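Local coordinates for glutamine aminotransferase class-II domain protein (Ruegeria pomeroyi, PDB 3MDN) that probably acts as a class-II glutamine amidotransferase of the Ntn-hydrolase clan, releasing ammonia from glutamine, though its acceptor substrate is not established, at residues I14-V19 with H77-G82; K125-A130 with A170-L175. One frame throughout, in Å; residues are numbered along the deposited sequence.

Contact 1. Residues I14-V19 with H77-G82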
# COMPACT_ATOMS: atom_id res chain seq x y z
N ILE D 14 20.22 8.01 18.25
CA ILE D 14 19.61 9.16 17.56
C ILE D 14 18.24 8.77 16.92
O ILE D 14 17.94 7.60 16.74
CB ILE D 14 20.57 9.71 16.48
CG1 ILE D 14 20.91 8.61 15.46
CG2 ILE D 14 21.91 10.25 17.11
CD1 ILE D 14 21.75 9.08 14.29
N PHE D 15 17.40 9.76 16.60
CA PHE D 15 16.21 9.51 15.83
C PHE D 15 16.58 8.99 14.44
O PHE D 15 17.50 9.50 13.79
CB PHE D 15 15.36 10.77 15.71
CG PHE D 15 14.83 11.29 17.02
CD1 PHE D 15 13.70 10.71 17.62
CD2 PHE D 15 15.45 12.37 17.67
CE1 PHE D 15 13.20 11.19 18.84
CE2 PHE D 15 14.97 12.85 18.88
CZ PHE D 15 13.83 12.26 19.47
N LEU D 16 15.87 7.97 13.97
CA LEU D 16 16.24 7.33 12.72
C LEU D 16 16.39 8.39 11.61
O LEU D 16 17.34 8.37 10.83
CB LEU D 16 15.26 6.23 12.31
CG LEU D 16 14.88 5.18 13.36
CD1 LEU D 16 13.98 4.10 12.75
CD2 LEU D 16 16.08 4.52 14.05
N GLU D 17 15.45 9.34 11.58
CA GLU D 17 15.48 10.41 10.59
C GLU D 17 16.80 11.20 10.54
O GLU D 17 17.14 11.71 9.49
CB GLU D 17 14.30 11.36 10.78
CG GLU D 17 14.34 12.20 12.05
CD GLU D 17 13.19 13.20 12.14
OE1 GLU D 17 12.34 13.21 11.23
OE2 GLU D 17 13.11 13.95 13.14
N ASP D 18 17.51 11.31 11.66
CA ASP D 18 18.71 12.16 11.76
C ASP D 18 19.87 11.61 10.92
O ASP D 18 20.88 12.29 10.71
CB ASP D 18 19.12 12.37 13.22
CG ASP D 18 18.08 13.16 14.01
OD1 ASP D 18 17.18 13.74 13.35
OD2 ASP D 18 18.14 13.20 15.27
N VAL D 19 19.69 10.38 10.46
CA VAL D 19 20.51 9.78 9.41
C VAL D 19 19.71 9.65 8.10
O VAL D 19 20.20 10.01 7.02
CB VAL D 19 20.95 8.39 9.83
CG1 VAL D 19 20.90 7.42 8.63
CG2 VAL D 19 22.31 8.45 10.48
N HIS D 77 10.71 9.67 12.66
CA HIS D 77 10.68 10.91 13.46
C HIS D 77 10.63 10.63 14.97
O HIS D 77 10.94 11.50 15.77
CB HIS D 77 9.46 11.77 13.04
CG HIS D 77 9.35 13.09 13.74
ND1 HIS D 77 10.33 14.06 13.68
CD2 HIS D 77 8.33 13.65 14.45
CE1 HIS D 77 9.94 15.12 14.36
NE2 HIS D 77 8.73 14.90 14.83
N HIS D 78 10.23 9.42 15.36
CA HIS D 78 9.85 9.19 16.77
C HIS D 78 10.68 8.16 17.49
O HIS D 78 10.82 8.23 18.70
CB HIS D 78 8.35 8.86 16.92
CG HIS D 78 7.49 10.07 17.00
ND1 HIS D 78 6.82 10.59 15.90
CD2 HIS D 78 7.22 10.91 18.03
CE1 HIS D 78 6.18 11.69 16.26
NE2 HIS D 78 6.40 11.90 17.55
N VAL D 79 11.18 7.18 16.75
CA VAL D 79 12.02 6.12 17.29
C VAL D 79 13.52 6.49 17.30
O VAL D 79 14.08 6.96 16.30
CB VAL D 79 11.86 4.82 16.45
CG1 VAL D 79 12.77 3.70 16.96
CG2 VAL D 79 10.39 4.37 16.42
N ARG D 80 14.16 6.25 18.44
CA ARG D 80 15.60 6.43 18.62
C ARG D 80 16.33 5.09 18.68
O ARG D 80 15.84 4.14 19.28
CB ARG D 80 15.86 7.17 19.91
CG ARG D 80 16.04 8.65 19.72
CD ARG D 80 16.04 9.34 21.06
NE ARG D 80 15.01 8.75 21.92
CZ ARG D 80 14.59 9.29 23.06
NH1 ARG D 80 15.09 10.46 23.46
NH2 ARG D 80 13.68 8.68 23.79
N SER D 81 17.49 5.01 18.04
CA SER D 81 18.29 3.79 18.09
C SER D 81 19.78 4.11 18.00
O SER D 81 20.19 5.09 17.39
CB SER D 81 17.86 2.80 16.98
OG SER D 81 18.68 1.64 16.98
N GLY D 82 20.58 3.27 18.65
CA GLY D 82 22.01 3.40 18.66
C GLY D 82 22.62 2.44 17.65
O GLY D 82 23.84 2.43 17.48

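Contact 2. Residues K125-A130 with A170-L175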
# COMPACT_ATOMS: atom_id res chain seq x y z
N LYS D 125 17.69 -21.24 -8.95
CA LYS D 125 17.42 -22.53 -8.32
C LYS D 125 18.63 -23.08 -7.57
O LYS D 125 18.51 -23.43 -6.39
CB LYS D 125 16.91 -23.54 -9.35
CG LYS D 125 16.52 -24.88 -8.75
CD LYS D 125 15.73 -25.71 -9.75
CE LYS D 125 15.28 -27.01 -9.13
NZ LYS D 125 14.76 -27.88 -10.18
N GLN D 126 19.79 -23.13 -8.23
CA GLN D 126 21.02 -23.60 -7.61
C GLN D 126 21.46 -22.71 -6.45
O GLN D 126 21.97 -23.21 -5.44
CB GLN D 126 22.15 -23.69 -8.65
CG GLN D 126 21.90 -24.68 -9.79
CD GLN D 126 21.42 -23.98 -11.05
OE1 GLN D 126 22.05 -24.11 -12.11
NE2 GLN D 126 20.33 -23.22 -10.95
N ALA D 127 21.27 -21.40 -6.58
CA ALA D 127 21.58 -20.53 -5.46
C ALA D 127 20.68 -20.85 -4.28
O ALA D 127 21.14 -20.89 -3.14
CB ALA D 127 21.48 -19.06 -5.85
N ASP D 128 19.39 -21.08 -4.55
CA ASP D 128 18.44 -21.44 -3.50
C ASP D 128 18.83 -22.77 -2.83
O ASP D 128 18.76 -22.89 -1.61
CB ASP D 128 17.01 -21.55 -4.06
CG ASP D 128 16.32 -20.20 -4.22
OD1 ASP D 128 16.88 -19.20 -3.75
OD2 ASP D 128 15.23 -20.14 -4.83
N MSE D 129 19.21 -23.75 -3.66
CA MSE D 129 19.56 -25.11 -3.24
C MSE D 129 20.74 -25.10 -2.28
O MSE D 129 20.85 -25.97 -1.41
CB MSE D 129 19.89 -25.95 -4.47
CG MSE D 129 19.98 -27.49 -4.28
SE MSE D 129 21.10 -28.28 -5.72
CE MSE D 129 22.78 -27.27 -5.39
N ALA D 130 21.61 -24.11 -2.43
CA ALA D 130 22.79 -23.95 -1.57
C ALA D 130 22.48 -23.43 -0.18
O ALA D 130 23.34 -23.48 0.68
CB ALA D 130 23.80 -23.03 -2.22
N ALA D 170 32.19 -16.27 -2.36
CA ALA D 170 32.91 -17.24 -3.23
C ALA D 170 31.92 -18.17 -3.94
O ALA D 170 31.99 -18.37 -5.16
CB ALA D 170 33.93 -18.07 -2.41
N ARG D 171 31.01 -18.73 -3.16
CA ARG D 171 30.02 -19.65 -3.71
C ARG D 171 29.14 -18.99 -4.79
O ARG D 171 28.95 -19.55 -5.88
CB ARG D 171 29.16 -20.19 -2.58
CG ARG D 171 29.64 -21.51 -2.06
CD ARG D 171 28.92 -22.66 -2.84
NE ARG D 171 27.93 -23.39 -2.05
CZ ARG D 171 27.80 -23.27 -0.73
NH1 ARG D 171 28.60 -22.45 -0.06
NH2 ARG D 171 26.89 -23.98 -0.08
N LEU D 172 28.63 -17.79 -4.51
CA LEU D 172 27.76 -17.15 -5.50
C LEU D 172 28.53 -16.66 -6.72
O LEU D 172 28.02 -16.70 -7.85
CB LEU D 172 26.98 -16.00 -4.88
CG LEU D 172 25.73 -16.35 -4.08
CD1 LEU D 172 25.17 -15.12 -3.39
CD2 LEU D 172 24.68 -16.98 -4.96
N GLU D 173 29.76 -16.21 -6.49
CA GLU D 173 30.58 -15.79 -7.61
C GLU D 173 30.92 -16.96 -8.51
O GLU D 173 30.93 -16.81 -9.75
CB GLU D 173 31.85 -15.06 -7.12
CG GLU D 173 32.67 -14.48 -8.24
CD GLU D 173 33.97 -13.81 -7.79
OE1 GLU D 173 33.97 -12.99 -6.84
OE2 GLU D 173 35.00 -14.07 -8.44
N GLY D 174 31.19 -18.12 -7.91
CA GLY D 174 31.42 -19.34 -8.69
C GLY D 174 30.21 -19.75 -9.53
O GLY D 174 30.34 -20.14 -10.70
N LEU D 175 29.01 -19.65 -8.95
CA LEU D 175 27.82 -20.00 -9.72
C LEU D 175 27.64 -19.00 -10.86
O LEU D 175 27.20 -19.37 -11.96
CB LEU D 175 26.58 -20.03 -8.83
CG LEU D 175 26.43 -21.26 -7.93
CD1 LEU D 175 25.47 -20.95 -6.74
CD2 LEU D 175 25.97 -22.44 -8.76

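Contact 1. Residues I14-V19 with H77-G82
I14 and F15 pair with S81 and R80 as a two-stranded antiparallel sheet at the rim of the class-II amidotransferase fold, strand 13-15 against strand 80-81. I14 and S81 form the hydrogen-bonded pair, I14 N to S81 O at 3.0 Å and S81 N to I14 O at 2.9 Å; F15 and R80 form the non-hydrogen-bonded pair. Past it, L16 N donates to V79 O at 3.1 Å, and L16 CD2 packs on S81 CB. The F15 side chain meets something at nearly every step: CB lies by V79 O, CG under R80 CG, CD1 3.4 Å from H77 O, CE1 near H78 O at the ring edge, and CZ against R80 CD. R80 CG sits over one ring face, 3.9 Å from the centroid, a CH-pi contact. R54 of the second subunit makes a cation-pi contact with the F15 ring and a salt bridge to E17. E17 turns its CG between its own N and carbonyl carbon (chi1 68°), then runs extended alongside H77, whose ND1 gives E17 OE2 a 2.8 Å bond and OE1 a weak one. With an alanine in place of E17, H77 ND1 and R54 of the second subunit would probably both lose their carboxylate partner. In the stronger bond, E17 OE2 lies close to the imidazole plane, while H77 ND1 stands above the carboxylate plane.

Contact 2. Residues K125-A130 with A170-L175
A127 and L172 mark the closest backbone approach between helices 124-129 and 161-179, which pack nearly antiparallel, their short segments at 157° and 10.7 Å between axes. The apolar contacts come first. L172 CD2 lies 3.9 Å from A127 CB. One turn on, L175 lays its two branches on neighbouring residues of the facing helix: CD1 rests against A127 CA at 4.1 Å, and CD2 meets Q126 CB at 4.0 Å. Its CG, anti to the carbonyl carbon (chi1 -77°), directs this branched end toward helix 124-129. Only the first carbon of the Q126 side chain is used here. The one polar approach, R171 to A130, is unbonded. R171, its chain bent at chi2 and chi3, brings its guanidinium beside A130, where NH2 lies 3.9 Å from A130 CB and 3.7 Å from A130 O, too long for a hydrogen bond; its NH1 is instead salt-bridged to E155. Helix 144-154 fills in beside the pair, with V147 on A127, L151 on both A130 and L172, and L148 on L172. On helix 124-129, K125 and D128 turn to the third subunit, meeting its D133 and Y136. With 206 Å² buried and no hydrogen bond between the two segments, their mutual contact rests on van der Waals packing, the R171 guanidinium included, while charged pairing is made with other parts of the protein.

In the fold
From the N terminus, strand 6-10 of one seven-stranded antiparallel sheet leads into 14-19, and contact 1 closes when the chain, having passed through strands 47-51 and 58-61, returns as 77-82 before strand 84-87; it ties the chain just after strand 6-10 to the end of helix 70-78. Contact 2 opens later and closes after helices 133-136 and 144-154, joining helix 124-129 to helix 161-179 beside helix 144-154; strand 185-192 of the other main sheet follows. The two loops run in series, neither nested nor crossed. Their centres lie 37 Å apart on opposite sides of the chain's centre: contact 1 borders the second subunit, while helix 124-129 borders the third.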